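Local coordinates for TfuA domain-containing protein (Methanosarcina acetivorans, PDB 6XP8) that takes part in peptide backbone thioamidation, probably working together with a YcaO enzyme, at residues V4-N9 and R30-K35; N9-E14 and D202-L207; K18-N23 and E208-L213; L63-L66 and K71-G74. All blocks are in the same frame, centred on the assembly; numbering follows the deposited sequence.

Contact 1 of 4, residues V4-N9 and R30-K35; sequences VIFTGN and RFQLEK
Q32 and L33 both reach the ring of F6, near the end of strand 3-6. Q32 is met first. Its CB points toward the strand, and its chain runs extended beyond CG. The amide oxygen OE1 lies 4.2 Å from F6 CE1, which is only a loose contact. The amide plane and the ring plane are 24° apart. OE1 has its hydrogen-bond partner in the backbone N of R29, and this bond probably helps to keep the amide beside the ring. L33 follows, at the next position along the chain. Its CB does not aim at the strand, but its branch end does the touching. CD2 packs tightly against the ring, 3.4 Å from F6 CE2, and it also meets CZ at 3.8 Å. The ring is brought there because F6 CG stands opposite the carbonyl carbon (chi1 -60°). An alanine in place of F6 would remove the whole ring and would probably open a gap beside L33 CD2. The contact is buried between the parallel sheet and a helix that covers one of its faces. F6 and L33 both touch I44 of strand 43-46, F6 also touches Q25 of strand 23-25, and L33 touches I62 of helix 59-67.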
loop_
_atom_site.group_PDB
_atom_site.type_symbol
_atom_site.label_atom_id
_atom_site.label_comp_id
_atom_site.label_asym_id
_atom_site.label_seq_id
_atom_site.Cartn_x
_atom_site.Cartn_y
_atom_site.Cartn_z
ATOM N N VAL A 4 -2.385 9.508 -15.351
ATOM C CA VAL A 4 -2.592 10.113 -14.035
ATOM C C VAL A 4 -2.412 9.033 -12.955
ATOM O O VAL A 4 -2.940 7.925 -13.084
ATOM C CB VAL A 4 -3.947 10.882 -13.950
ATOM C CG1 VAL A 4 -5.145 9.979 -14.237
ATOM C CG2 VAL A 4 -4.104 11.593 -12.613
ATOM N N ILE A 5 -1.630 9.356 -11.923
ATOM C CA ILE A 5 -1.319 8.412 -10.832
ATOM C C ILE A 5 -1.698 9.001 -9.481
ATOM O O ILE A 5 -1.268 10.100 -9.130
ATOM C CB ILE A 5 0.186 8.017 -10.798
ATOM C CG1 ILE A 5 0.704 7.576 -12.174
ATOM C CG2 ILE A 5 0.473 6.979 -9.712
ATOM C CD1 ILE A 5 0.120 6.284 -12.695
ATOM N N PHE A 6 -2.496 8.254 -8.722
ATOM C CA PHE A 6 -2.894 8.666 -7.381
ATOM C C PHE A 6 -2.002 7.968 -6.367
ATOM O O PHE A 6 -2.118 6.756 -6.163
ATOM C CB PHE A 6 -4.373 8.355 -7.144
ATOM C CG PHE A 6 -5.294 9.046 -8.114
ATOM C CD1 PHE A 6 -5.778 10.324 -7.838
ATOM C CD2 PHE A 6 -5.667 8.428 -9.308
ATOM C CE1 PHE A 6 -6.622 10.974 -8.736
ATOM C CE2 PHE A 6 -6.500 9.078 -10.215
ATOM C CZ PHE A 6 -6.985 10.350 -9.922
ATOM N N THR A 7 -1.097 8.739 -5.758
ATOM C CA THR A 7 -0.113 8.209 -4.800
ATOM C C THR A 7 0.372 9.312 -3.834
ATOM O O THR A 7 -0.260 10.371 -3.741
ATOM C CB THR A 7 1.030 7.400 -5.500
ATOM O OG1 THR A 7 1.728 6.599 -4.537
ATOM C CG2 THR A 7 2.019 8.286 -6.263
ATOM N N GLY A 8 1.458 9.055 -3.106
ATOM C CA GLY A 8 1.965 9.990 -2.107
ATOM C C GLY A 8 2.325 9.306 -0.808
ATOM O O GLY A 8 3.264 9.734 -0.128
ATOM N N ASN A 9 1.575 8.252 -0.466
ATOM C CA ASN A 9 1.780 7.482 0.767
ATOM C C ASN A 9 2.795 6.352 0.571
ATOM O O ASN A 9 3.829 6.326 1.231
ATOM C CB ASN A 9 0.454 6.900 1.298
ATOM C CG ASN A 9 -0.646 7.942 1.471
ATOM O OD1 ASN A 9 -0.396 9.144 1.655
ATOM N ND2 ASN A 9 -1.880 7.474 1.436
ATOM N N ARG A 30 -13.393 9.829 -3.615
ATOM C CA ARG A 30 -14.636 9.669 -4.372
ATOM C C ARG A 30 -14.863 10.805 -5.383
ATOM O O ARG A 30 -14.675 11.988 -5.081
ATOM C CB ARG A 30 -15.822 9.516 -3.405
ATOM C CG ARG A 30 -17.153 9.144 -4.055
ATOM C CD ARG A 30 -18.273 9.027 -3.030
ATOM N NE ARG A 30 -18.683 7.640 -2.825
ATOM C CZ ARG A 30 -18.123 6.794 -1.960
ATOM N NH1 ARG A 30 -17.113 7.174 -1.195
ATOM N NH2 ARG A 30 -18.581 5.553 -1.863
ATOM N N PHE A 31 -15.226 10.397 -6.597
ATOM C CA PHE A 31 -15.492 11.274 -7.749
ATOM C C PHE A 31 -14.347 12.184 -8.193
ATOM O O PHE A 31 -14.555 13.322 -8.621
ATOM C CB PHE A 31 -16.853 11.981 -7.618
ATOM C CG PHE A 31 -18.019 11.043 -7.758
ATOM C CD1 PHE A 31 -18.165 10.254 -8.910
ATOM C CD2 PHE A 31 -18.964 10.921 -6.738
ATOM C CE1 PHE A 31 -19.231 9.373 -9.040
ATOM C CE2 PHE A 31 -20.039 10.050 -6.869
ATOM C CZ PHE A 31 -20.169 9.274 -8.018
ATOM N N GLN A 32 -13.132 11.645 -8.114
ATOM C CA GLN A 32 -11.960 12.299 -8.673
ATOM C C GLN A 32 -11.556 11.732 -10.035
ATOM O O GLN A 32 -10.996 12.463 -10.859
ATOM C CB GLN A 32 -10.781 12.244 -7.701
ATOM C CG GLN A 32 -10.980 13.110 -6.469
ATOM C CD GLN A 32 -9.746 13.191 -5.595
ATOM O OE1 GLN A 32 -8.968 12.240 -5.494
ATOM N NE2 GLN A 32 -9.561 14.334 -4.955
ATOM N N LEU A 33 -11.847 10.448 -10.267
ATOM C CA LEU A 33 -11.449 9.767 -11.510
ATOM C C LEU A 33 -12.086 10.354 -12.765
ATOM O O LEU A 33 -11.404 10.520 -13.778
ATOM C CB LEU A 33 -11.749 8.262 -11.459
ATOM C CG LEU A 33 -11.037 7.300 -10.500
ATOM C CD1 LEU A 33 -11.304 5.877 -10.954
ATOM C CD2 LEU A 33 -9.535 7.532 -10.410
ATOM N N GLU A 34 -13.381 10.669 -12.693
ATOM C CA GLU A 34 -14.136 11.117 -13.872
ATOM C C GLU A 34 -13.611 12.420 -14.478
ATOM O O GLU A 34 -13.712 12.603 -15.691
ATOM C CB GLU A 34 -15.644 11.198 -13.589
ATOM C CG GLU A 34 -16.541 11.190 -14.836
ATOM C CD GLU A 34 -16.439 9.928 -15.689
ATOM O OE1 GLU A 34 -16.603 10.038 -16.926
ATOM O OE2 GLU A 34 -16.212 8.825 -15.141
ATOM N N LYS A 35 -13.030 13.292 -13.644
ATOM C CA LYS A 35 -12.385 14.533 -14.117
ATOM C C LYS A 35 -11.300 14.227 -15.152
ATOM O O LYS A 35 -11.227 14.874 -16.201
ATOM C CB LYS A 35 -11.787 15.331 -12.947
ATOM C CG LYS A 35 -11.333 16.742 -13.315
ATOM C CD LYS A 35 -10.547 17.407 -12.194
ATOM C CE LYS A 35 -10.145 18.827 -12.573
ATOM N NZ LYS A 35 -9.259 19.459 -11.548
#

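Contact 2 of 4, residues N9-E14 and D202-L207; sequences NSISHE and DAVLVL
S10 and A203 bring the two backbones together, with their CA atoms 6.3 Å apart. Segment 9-14 is a turn that leads into helix 13-19. Segment 202-207 is regular helix, within the long helix 198-215. No hydrogen bond joins them, so the contact is apolar packing. A203 points its methyl at the turn. This CB lies 4.1 Å from S10 CB and 3.8 Å from I11 CG2. The small alanine lets the turn come close to the helix. S10 meets A203 through CB, and its OG is hydrogen-bonded to D48 OD1.

The sheet and the helices on its two faces form an alpha/beta sandwich, with the flavodoxin-like strand order 2-1-3-4-5. Helices 13-19 and 198-215 pack together on one face, and segment 9-14 holds the end of the connection from strand 3-6 and the start of helix 13-19.

I11 gives most of what segment 9-14 contributes and divides it between its two branches. CG2 rests on A203. The longer arm has CG1 trans to the backbone N (chi1 -169°), and its tip CD1 reaches the next residue of the helix. CD1 lies 3.8 Å from V204 CG2, and the two side chains meet at about a right angle. I11 also touches R200 of the same helix. At the start of helix 13-19, S12 is the N-cap, and its OG accepts a bond from D15 N.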
loop_
_atom_site.group_PDB
_atom_site.type_symbol
_atom_site.label_atom_id
_atom_site.label_comp_id
_atom_site.label_asym_id
_atom_site.label_seq_id
_atom_site.Cartn_x
_atom_site.Cartn_y
_atom_site.Cartn_z
ATOM N N ASN A 9 1.575 8.252 -0.466
ATOM C CA ASN A 9 1.780 7.482 0.767
ATOM C C ASN A 9 2.795 6.352 0.571
ATOM O O ASN A 9 3.829 6.326 1.231
ATOM C CB ASN A 9 0.454 6.900 1.298
ATOM C CG ASN A 9 -0.646 7.942 1.471
ATOM O OD1 ASN A 9 -0.396 9.144 1.655
ATOM N ND2 ASN A 9 -1.880 7.474 1.436
ATOM N N SER A 10 2.500 5.433 -0.348
ATOM C CA SER A 10 3.333 4.238 -0.572
ATOM C C SER A 10 4.658 4.593 -1.249
ATOM O O SER A 10 5.678 3.922 -1.047
ATOM C CB SER A 10 2.564 3.213 -1.405
ATOM O OG SER A 10 1.390 2.807 -0.722
ATOM N N ILE A 11 4.610 5.644 -2.060
ATOM C CA ILE A 11 5.786 6.281 -2.646
ATOM C C ILE A 11 5.447 7.766 -2.787
ATOM O O ILE A 11 4.315 8.126 -3.127
ATOM C CB ILE A 11 6.213 5.622 -3.994
ATOM C CG1 ILE A 11 7.596 6.133 -4.439
ATOM C CG2 ILE A 11 5.147 5.797 -5.079
ATOM C CD1 ILE A 11 8.304 5.263 -5.460
ATOM N N SER A 12 6.422 8.623 -2.506
ATOM C CA SER A 12 6.228 10.062 -2.642
ATOM C C SER A 12 6.152 10.464 -4.113
ATOM O O SER A 12 6.641 9.737 -4.993
ATOM C CB SER A 12 7.348 10.825 -1.929
ATOM O OG SER A 12 8.589 10.641 -2.587
ATOM N N HIS A 13 5.525 11.609 -4.374
ATOM C CA HIS A 13 5.476 12.185 -5.722
ATOM C C HIS A 13 6.898 12.427 -6.233
ATOM O O HIS A 13 7.190 12.157 -7.389
ATOM C CB HIS A 13 4.676 13.490 -5.728
ATOM C CG HIS A 13 3.197 13.304 -5.565
ATOM N ND1 HIS A 13 2.290 14.290 -5.890
ATOM C CD2 HIS A 13 2.465 12.250 -5.127
ATOM C CE1 HIS A 13 1.065 13.858 -5.649
ATOM N NE2 HIS A 13 1.143 12.621 -5.189
ATOM N N GLU A 14 7.770 12.889 -5.336
ATOM C CA GLU A 14 9.178 13.164 -5.642
ATOM C C GLU A 14 9.911 11.922 -6.158
ATOM O O GLU A 14 10.630 11.990 -7.159
ATOM C CB GLU A 14 9.899 13.731 -4.405
ATOM C CG GLU A 14 9.336 15.042 -3.858
ATOM C CD GLU A 14 8.272 14.849 -2.780
ATOM O OE1 GLU A 14 7.145 14.408 -3.098
ATOM O OE2 GLU A 14 8.563 15.157 -1.599
ATOM N N ASP A 202 5.629 -2.570 -4.472
ATOM C CA ASP A 202 4.424 -2.729 -5.279
ATOM C C ASP A 202 4.068 -1.451 -6.020
ATOM O O ASP A 202 3.636 -1.519 -7.175
ATOM C CB ASP A 202 3.247 -3.161 -4.417
ATOM C CG ASP A 202 3.226 -4.643 -4.141
ATOM O OD1 ASP A 202 4.209 -5.369 -4.442
ATOM O OD2 ASP A 202 2.192 -5.081 -3.606
ATOM N N ALA A 203 4.230 -0.304 -5.350
ATOM C CA ALA A 203 3.991 1.016 -5.961
ATOM C C ALA A 203 4.853 1.225 -7.207
ATOM O O ALA A 203 4.357 1.675 -8.239
ATOM C CB ALA A 203 4.221 2.138 -4.954
ATOM N N VAL A 204 6.135 0.882 -7.105
ATOM C CA VAL A 204 7.052 0.924 -8.249
ATOM C C VAL A 204 6.568 0.026 -9.400
ATOM O O VAL A 204 6.596 0.440 -10.560
ATOM C CB VAL A 204 8.511 0.651 -7.816
ATOM C CG1 VAL A 204 9.439 0.504 -9.017
ATOM C CG2 VAL A 204 8.997 1.800 -6.945
ATOM N N LEU A 205 6.082 -1.171 -9.066
ATOM C CA LEU A 205 5.485 -2.063 -10.063
ATOM C C LEU A 205 4.276 -1.453 -10.781
ATOM O O LEU A 205 4.123 -1.656 -11.985
ATOM C CB LEU A 205 5.138 -3.433 -9.461
ATOM C CG LEU A 205 6.271 -4.398 -9.093
ATOM C CD1 LEU A 205 5.680 -5.652 -8.469
ATOM C CD2 LEU A 205 7.149 -4.743 -10.287
ATOM N N VAL A 206 3.450 -0.692 -10.057
ATOM C CA VAL A 206 2.316 0.027 -10.669
ATOM C C VAL A 206 2.833 1.047 -11.688
ATOM O O VAL A 206 2.343 1.102 -12.821
ATOM C CB VAL A 206 1.391 0.699 -9.623
ATOM C CG1 VAL A 206 0.286 1.496 -10.301
ATOM C CG2 VAL A 206 0.787 -0.344 -8.696
ATOM N N LEU A 207 3.838 1.822 -11.281
ATOM C CA LEU A 207 4.462 2.834 -12.143
ATOM C C LEU A 207 5.002 2.219 -13.428
ATOM O O LEU A 207 4.784 2.756 -14.514
ATOM C CB LEU A 207 5.573 3.576 -11.393
ATOM C CG LEU A 207 5.178 4.395 -10.157
ATOM C CD1 LEU A 207 6.419 5.048 -9.584
ATOM C CD2 LEU A 207 4.093 5.439 -10.445
#

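Contact 3 of 4, residues K18-N23 and E208-L213; sequences KILRAN and ETVKKL
L20 leaves the end of helix 13-19 and lays its side chain against V210 and K211 of helix 198-215. These two helices cover one face of the parallel sheet in an alpha/beta sandwich. Segment 18-23 is the connection from helix 13-19 to edge strand 23-25.

The close packing is all around L20, and each of its methyls has its own partner. CG stands trans to the backbone N (chi1 175°), which carries both methyls over to the helix. CD2 meets V210 CG1 at 3.9 Å, and the side chains cross at about a right angle. CD1 meets the stem of K211, 3.8 Å from both its CB and its CG. Here the two side chains run past each other in opposite directions. V210 is the buried member. It also touches A3 and I5 of strand 3-6, V43 and V73, so it ties L20 to the sheet.

The other side is looser and only partly buried. I19 is only partly buried, and its CG2 comes no closer than 4.3 Å to K211 NZ. K211 starts out straight and then bends at chi3 (-76°), which turns its amino group back to the main chain of I19. An alanine here would remove the amino group and would probably leave the I19 carbonyl without this donor and L20 CD1 less covered. The bond runs from K211 NZ to I19 O at 3.0 Å, with a C=O...N angle of 151° and NZ tilted out of the carbonyl plane.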
loop_
_atom_site.group_PDB
_atom_site.type_symbol
_atom_site.label_atom_id
_atom_site.label_comp_id
_atom_site.label_asym_id
_atom_site.label_seq_id
_atom_site.Cartn_x
_atom_site.Cartn_y
_atom_site.Cartn_z
ATOM N N LYS A 18 10.661 10.544 -10.890
ATOM C CA LYS A 18 11.920 10.184 -11.527
ATOM C C LYS A 18 11.771 8.879 -12.304
ATOM O O LYS A 18 12.369 8.728 -13.372
ATOM C CB LYS A 18 13.029 10.074 -10.480
ATOM C CG LYS A 18 13.310 11.370 -9.727
ATOM C CD LYS A 18 13.999 11.081 -8.402
ATOM C CE LYS A 18 14.369 12.354 -7.662
ATOM N NZ LYS A 18 15.265 12.052 -6.512
ATOM N N ILE A 19 10.959 7.966 -11.761
ATOM C CA ILE A 19 10.676 6.647 -12.354
ATOM C C ILE A 19 9.756 6.773 -13.576
ATOM O O ILE A 19 10.009 6.158 -14.612
ATOM C CB ILE A 19 10.094 5.668 -11.298
ATOM C CG1 ILE A 19 11.132 5.399 -10.197
ATOM C CG2 ILE A 19 9.637 4.350 -11.931
ATOM C CD1 ILE A 19 10.555 4.943 -8.875
ATOM N N LEU A 20 8.703 7.579 -13.450
ATOM C CA LEU A 20 7.781 7.829 -14.554
ATOM C C LEU A 20 7.279 9.264 -14.530
ATOM O O LEU A 20 6.708 9.700 -13.530
ATOM C CB LEU A 20 6.598 6.847 -14.495
ATOM C CG LEU A 20 5.445 6.996 -15.502
ATOM C CD1 LEU A 20 5.869 6.584 -16.906
ATOM C CD2 LEU A 20 4.239 6.191 -15.044
ATOM N N ARG A 21 7.494 9.995 -15.624
ATOM C CA ARG A 21 6.848 11.300 -15.792
ATOM C C ARG A 21 5.371 11.056 -16.071
ATOM O O ARG A 21 5.003 10.462 -17.086
ATOM C CB ARG A 21 7.490 12.156 -16.902
ATOM C CG ARG A 21 6.778 13.493 -17.117
ATOM C CD ARG A 21 7.190 14.206 -18.401
ATOM N NE ARG A 21 8.243 15.189 -18.161
ATOM C CZ ARG A 21 8.173 16.490 -18.443
ATOM N NH1 ARG A 21 7.093 17.025 -19.005
ATOM N NH2 ARG A 21 9.213 17.266 -18.171
ATOM N N ALA A 22 4.544 11.502 -15.131
ATOM C CA ALA A 22 3.095 11.402 -15.211
ATOM C C ALA A 22 2.488 12.546 -14.411
ATOM O O ALA A 22 3.206 13.303 -13.747
ATOM C CB ALA A 22 2.623 10.059 -14.663
ATOM N N ASN A 23 1.167 12.681 -14.492
ATOM C CA ASN A 23 0.443 13.581 -13.609
ATOM C C ASN A 23 0.222 12.886 -12.265
ATOM O O ASN A 23 -0.636 12.007 -12.146
ATOM C CB ASN A 23 -0.886 14.021 -14.239
ATOM C CG ASN A 23 -1.655 15.011 -13.375
ATOM O OD1 ASN A 23 -1.325 15.239 -12.210
ATOM N ND2 ASN A 23 -2.688 15.609 -13.948
ATOM N N GLU A 208 5.660 1.069 -13.297
ATOM C CA GLU A 208 6.262 0.371 -14.437
ATOM C C GLU A 208 5.204 -0.221 -15.369
ATOM O O GLU A 208 5.389 -0.212 -16.587
ATOM C CB GLU A 208 7.291 -0.665 -13.959
ATOM C CG GLU A 208 8.506 0.011 -13.320
ATOM C CD GLU A 208 9.513 -0.923 -12.665
ATOM O OE1 GLU A 208 9.144 -2.010 -12.167
ATOM O OE2 GLU A 208 10.702 -0.535 -12.622
ATOM N N THR A 209 4.096 -0.700 -14.794
ATOM C CA THR A 209 2.943 -1.203 -15.566
ATOM C C THR A 209 2.254 -0.072 -16.338
ATOM O O THR A 209 1.950 -0.224 -17.532
ATOM C CB THR A 209 1.936 -1.966 -14.666
ATOM O OG1 THR A 209 2.604 -3.077 -14.064
ATOM C CG2 THR A 209 0.754 -2.502 -15.471
ATOM N N VAL A 210 2.025 1.054 -15.657
ATOM C CA VAL A 210 1.450 2.251 -16.286
ATOM C C VAL A 210 2.354 2.727 -17.435
ATOM O O VAL A 210 1.865 3.017 -18.530
ATOM C CB VAL A 210 1.170 3.375 -15.253
ATOM C CG1 VAL A 210 0.772 4.671 -15.943
ATOM C CG2 VAL A 210 0.070 2.952 -14.287
ATOM N N LYS A 211 3.666 2.763 -17.183
ATOM C CA LYS A 211 4.670 3.086 -18.203
ATOM C C LYS A 211 4.470 2.258 -19.478
ATOM O O LYS A 211 4.428 2.816 -20.578
ATOM C CB LYS A 211 6.084 2.881 -17.646
ATOM C CG LYS A 211 7.208 3.410 -18.531
ATOM C CD LYS A 211 8.582 3.076 -17.962
ATOM C CE LYS A 211 8.947 3.964 -16.783
ATOM N NZ LYS A 211 10.255 3.593 -16.164
ATOM N N LYS A 212 4.320 0.943 -19.314
ATOM C CA LYS A 212 4.126 0.016 -20.435
ATOM C C LYS A 212 2.831 0.269 -21.199
ATOM O O LYS A 212 2.827 0.247 -22.433
ATOM C CB LYS A 212 4.196 -1.441 -19.965
ATOM C CG LYS A 212 5.606 -1.895 -19.639
ATOM C CD LYS A 212 5.722 -3.408 -19.544
ATOM C CE LYS A 212 7.175 -3.831 -19.367
ATOM N NZ LYS A 212 8.024 -3.548 -20.564
ATOM N N LEU A 213 1.745 0.529 -20.471
ATOM C CA LEU A 213 0.439 0.748 -21.103
ATOM C C LEU A 213 0.350 2.064 -21.876
ATOM O O LEU A 213 -0.338 2.128 -22.903
ATOM C CB LEU A 213 -0.714 0.620 -20.095
ATOM C CG LEU A 213 -1.027 -0.766 -19.513
ATOM C CD1 LEU A 213 -2.149 -0.657 -18.497
ATOM C CD2 LEU A 213 -1.383 -1.807 -20.574
#

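Contact 4 of 4, residues L63-L66 and K71-G74; sequences LSAL and KVVG
V72 is the strand residue that meets the helix, and A65 and L66 receive it. The three belong to a beta-alpha-beta unit made of strand 43-46, helix 59-67 and strand 71-74. The contact packs the last turn or so of the helix on the strand that follows it, across a short connection.

One methyl of V72 does most of the touching. Its CG2 lies 4.0 Å from A65 CB and 3.8 Å from L66 CD2. A65 points toward the strand. L66 acts differently, since its CB is not directed at the strand. Its CG stands opposite the carbonyl carbon (chi1 -67°), and CD2 then swings in to V72. The side chains of L66 and V72 cross at about a right angle. No hydrogen bond joins the segments.

The next shell fixes the strand. K71 and V73 share backbone hydrogen bonds with strand 43-46, while V72 is bonded to V92 on the other flank. V72 also touches I46, and A65 touches I44, so the helix rests on more than one strand. V73 faces the other way and packs on V206, T209 and L213 of helix 198-215, so the strand is covered by helices on both faces. Within the contact itself, the leucine methyl that meets V72 CG2 also comes up to the branch point of the valine: L66 CD2 is 4.0 Å from V72 CB.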
loop_
_atom_site.group_PDB
_atom_site.type_symbol
_atom_site.label_atom_id
_atom_site.label_comp_id
_atom_site.label_asym_id
_atom_site.label_seq_id
_atom_site.Cartn_x
_atom_site.Cartn_y
_atom_site.Cartn_z
ATOM N N LEU A 63 -15.377 1.406 -12.938
ATOM C CA LEU A 63 -16.109 0.820 -14.068
ATOM C C LEU A 63 -16.434 1.823 -15.175
ATOM O O LEU A 63 -16.356 1.471 -16.358
ATOM C CB LEU A 63 -17.377 0.098 -13.596
ATOM C CG LEU A 63 -17.188 -1.176 -12.758
ATOM C CD1 LEU A 63 -18.514 -1.629 -12.162
ATOM C CD2 LEU A 63 -16.542 -2.301 -13.554
ATOM N N SER A 64 -16.780 3.057 -14.794
ATOM C CA SER A 64 -17.022 4.140 -15.757
ATOM C C SER A 64 -15.771 4.419 -16.598
ATOM O O SER A 64 -15.847 4.498 -17.833
ATOM C CB SER A 64 -17.497 5.420 -15.052
ATOM O OG SER A 64 -17.745 6.453 -15.992
ATOM N N ALA A 65 -14.627 4.544 -15.920
ATOM C CA ALA A 65 -13.330 4.743 -16.574
ATOM C C ALA A 65 -12.995 3.613 -17.556
ATOM O O ALA A 65 -12.588 3.880 -18.692
ATOM C CB ALA A 65 -12.226 4.908 -15.530
ATOM N N LEU A 66 -13.195 2.369 -17.118
ATOM C CA LEU A 66 -12.945 1.183 -17.946
ATOM C C LEU A 66 -13.844 1.142 -19.184
ATOM O O LEU A 66 -13.369 0.830 -20.281
ATOM C CB LEU A 66 -13.099 -0.107 -17.126
ATOM C CG LEU A 66 -12.075 -0.376 -16.011
ATOM C CD1 LEU A 66 -12.594 -1.444 -15.069
ATOM C CD2 LEU A 66 -10.705 -0.755 -16.570
ATOM N N LYS A 71 -7.535 2.597 -19.347
ATOM C CA LYS A 71 -6.929 1.462 -18.662
ATOM C C LYS A 71 -6.730 1.850 -17.201
ATOM O O LYS A 71 -6.301 2.964 -16.909
ATOM C CB LYS A 71 -5.603 1.067 -19.318
ATOM C CG LYS A 71 -5.716 0.838 -20.819
ATOM C CD LYS A 71 -4.636 -0.095 -21.343
ATOM C CE LYS A 71 -4.926 -0.531 -22.776
ATOM N NZ LYS A 71 -6.175 -1.335 -22.905
ATOM N N VAL A 72 -7.089 0.948 -16.291
ATOM C CA VAL A 72 -6.950 1.208 -14.852
ATOM C C VAL A 72 -6.065 0.125 -14.240
ATOM O O VAL A 72 -6.378 -1.067 -14.327
ATOM C CB VAL A 72 -8.320 1.306 -14.119
ATOM C CG1 VAL A 72 -8.127 1.694 -12.651
ATOM C CG2 VAL A 72 -9.235 2.327 -14.795
ATOM N N VAL A 73 -4.966 0.566 -13.627
ATOM C CA VAL A 73 -4.004 -0.302 -12.946
ATOM C C VAL A 73 -4.085 0.012 -11.461
ATOM O O VAL A 73 -4.159 1.177 -11.079
ATOM C CB VAL A 73 -2.552 -0.064 -13.442
ATOM C CG1 VAL A 73 -1.560 -1.018 -12.767
ATOM C CG2 VAL A 73 -2.468 -0.213 -14.947
ATOM N N GLY A 74 -4.091 -1.037 -10.639
ATOM C CA GLY A 74 -4.034 -0.882 -9.190
ATOM C C GLY A 74 -3.028 -1.791 -8.525
ATOM O O GLY A 74 -2.794 -2.909 -8.980
#

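How the contacts relate
Contacts 1 and 4 lie on one face of the parallel sheet, with centres about 11 Å apart. Contacts 2 and 3 lie on the other face, along the same two helices, with centres about 10 Å apart. There I19 CG2 and L207 CD1 meet at 4.0 Å and join them. Strand 3-6 connects the two faces. I5 CD1 touches V210 CG1 of contact 3 at 3.7 Å, while F6 serves contact 1. Contact 1 meets contact 2 where T7 O and H13 NE2 are probably hydrogen-bonded at 3.0 Å. Strand 71-74 likewise serves both faces: V72 belongs to contact 4, and V73 CG2 lies 3.6 Å from L213 CD1 of contact 3.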